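PDB 3VGL: glucokinase from Streptomyces griseus, which probably phosphorylates D-glucose to glucose 6-phosphate at the expense of ATP, as a kinase of the ROK family. Local coordinates for residues A[268-273]-A[290-295]. Numbering follows the deposited sequence.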
loop_
_atom_site.group_PDB
_atom_site.type_symbol
_atom_site.label_atom_id
_atom_site.label_comp_id
_atom_site.label_asym_id
_atom_site.label_seq_id
_atom_site.Cartn_x
_atom_site.Cartn_y
_atom_site.Cartn_z
ATOM N N LEU A 268 -8.882 14.577 -24.256
ATOM C CA LEU A 268 -9.863 14.074 -23.280
ATOM C C LEU A 268 -9.169 13.254 -22.188
ATOM O O LEU A 268 -9.444 13.433 -20.997
ATOM C CB LEU A 268 -10.968 13.252 -23.946
ATOM C CG LEU A 268 -12.046 12.691 -23.001
ATOM C CD1 LEU A 268 -13.020 13.769 -22.497
ATOM C CD2 LEU A 268 -12.799 11.546 -23.676
ATOM N N VAL A 269 -8.261 12.392 -22.620
ATOM C CA VAL A 269 -7.460 11.564 -21.701
ATOM C C VAL A 269 -6.070 12.155 -21.430
ATOM O O VAL A 269 -5.568 12.041 -20.314
ATOM C CB VAL A 269 -7.411 10.085 -22.185
ATOM C CG1 VAL A 269 -6.714 9.947 -23.536
ATOM C CG2 VAL A 269 -6.764 9.180 -21.142
ATOM N N LEU A 270 -5.463 12.817 -22.422
ATOM C CA LEU A 270 -4.108 13.336 -22.223
ATOM C C LEU A 270 -4.028 14.489 -21.216
ATOM O O LEU A 270 -3.041 14.595 -20.464
ATOM C CB LEU A 270 -3.434 13.740 -23.542
ATOM C CG LEU A 270 -2.476 12.750 -24.198
ATOM C CD1 LEU A 270 -1.205 12.575 -23.349
ATOM C CD2 LEU A 270 -3.159 11.390 -24.449
ATOM N N ASP A 271 -5.042 15.355 -21.191
ATOM C CA ASP A 271 -5.009 16.497 -20.279
ATOM C C ASP A 271 -4.998 16.067 -18.801
ATOM O O ASP A 271 -4.111 16.498 -18.066
ATOM C CB ASP A 271 -6.126 17.499 -20.609
ATOM C CG ASP A 271 -6.153 18.690 -19.650
ATOM O OD1 ASP A 271 -5.243 19.548 -19.705
ATOM O OD2 ASP A 271 -7.098 18.769 -18.837
ATOM N N PRO A 272 -5.924 15.160 -18.381
ATOM C CA PRO A 272 -5.798 14.707 -16.992
ATOM C C PRO A 272 -4.507 13.941 -16.726
ATOM O O PRO A 272 -3.959 14.063 -15.628
ATOM C CB PRO A 272 -7.023 13.801 -16.782
ATOM C CG PRO A 272 -7.635 13.593 -18.150
ATOM C CD PRO A 272 -7.211 14.765 -18.973
ATOM N N ILE A 273 -4.019 13.173 -17.705
ATOM C CA ILE A 273 -2.756 12.427 -17.479
ATOM C C ILE A 273 -1.580 13.398 -17.294
ATOM O O ILE A 273 -0.764 13.251 -16.376
ATOM C CB ILE A 273 -2.479 11.435 -18.607
ATOM C CG1 ILE A 273 -3.496 10.295 -18.507
ATOM C CG2 ILE A 273 -1.063 10.892 -18.493
ATOM C CD1 ILE A 273 -3.343 9.178 -19.606
ATOM N N ALA A 290 9.282 16.741 -18.731
ATOM C CA ALA A 290 9.068 16.213 -20.078
ATOM C C ALA A 290 7.727 16.662 -20.616
ATOM O O ALA A 290 6.824 17.011 -19.847
ATOM C CB ALA A 290 9.088 14.696 -20.024
ATOM N N GLN A 291 7.600 16.651 -21.941
ATOM C CA GLN A 291 6.301 16.770 -22.582
ATOM C C GLN A 291 5.542 15.465 -22.373
ATOM O O GLN A 291 6.150 14.388 -22.218
ATOM C CB GLN A 291 6.449 17.013 -24.079
ATOM C CG GLN A 291 7.154 18.337 -24.373
ATOM C CD GLN A 291 7.399 18.505 -25.843
ATOM O OE1 GLN A 291 6.465 18.576 -26.618
ATOM N NE2 GLN A 291 8.668 18.568 -26.233
ATOM N N VAL A 292 4.222 15.587 -22.351
ATOM C CA VAL A 292 3.334 14.420 -22.313
ATOM C C VAL A 292 2.407 14.575 -23.504
ATOM O O VAL A 292 1.602 15.510 -23.556
ATOM C CB VAL A 292 2.516 14.333 -20.998
ATOM C CG1 VAL A 292 1.626 13.077 -21.031
ATOM C CG2 VAL A 292 3.444 14.240 -19.781
ATOM N N LEU A 293 2.534 13.656 -24.453
ATOM C CA LEU A 293 1.887 13.805 -25.770
ATOM C C LEU A 293 1.046 12.610 -26.135
ATOM O O LEU A 293 1.404 11.474 -25.831
ATOM C CB LEU A 293 2.939 13.999 -26.870
ATOM C CG LEU A 293 3.929 15.149 -26.648
ATOM C CD1 LEU A 293 5.041 15.079 -27.681
ATOM C CD2 LEU A 293 3.208 16.485 -26.698
ATOM N N ALA A 294 -0.076 12.852 -26.810
ATOM C CA ALA A 294 -0.817 11.752 -27.413
ATOM C C ALA A 294 -0.025 11.192 -28.587
ATOM O O ALA A 294 0.612 11.950 -29.335
ATOM C CB ALA A 294 -2.171 12.245 -27.910
ATOM N N ALA A 295 -0.070 9.872 -28.751
ATOM C CA ALA A 295 0.404 9.246 -29.976
ATOM C C ALA A 295 -0.309 9.895 -31.160
ATOM O O ALA A 295 -1.540 9.921 -31.225
ATOM C CB ALA A 295 0.126 7.730 -29.941
#
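Leu-270 reaches from its helix onto the backbone of strand 291-294 and lays its branched end on the peptide between Leu-293 and Ala-294, CD1 over the peptide and CD2 over Ala-294. Its branch point CG rests 3.5 Å from Ala-294 N. From there the two methyls part. CD1 lies 3.6 Å from Leu-293 C. It also meets CG1 of Val-292, at 3.7 Å. CD2 meets CB of Ala-294, again at 3.7 Å. The forked end of a leucine suits this place, because one methyl can follow the strand toward Val-292 while the other covers Ala-294. Ala-294 offers just a methyl, small enough to let the leucine come down on the main chain. Val-292 points toward the helix and, with CG1 anti to its backbone N (chi1 -179°), holds out that branch to Leu-270; the same methyl brushes CG2 of Ile-273 more loosely, at 4.3 Å. No hydrogen bond crosses between the segments, so the contact is apolar packing. Cutting Leu-270 back to an alanine is likely to open a gap over the Leu-293–Ala-294 peptide and leave the Val-292 methyl without its closer partner. Over these segments, helix 268-273 and strand 291-294 run nearly antiparallel, at 164°, with a closest axis approach of 8.5 Å, as expected for the second half of a beta-alpha-beta crossover: strand 255-259, helix 267-280, then strand 291-294, which pairs in parallel with 255-259 at the edge of its sheet within the chain. Leu-270 also touches Val-258 on that neighbouring strand, whereas Val-269, Pro-272 and Ile-273 pack against helix 227-251.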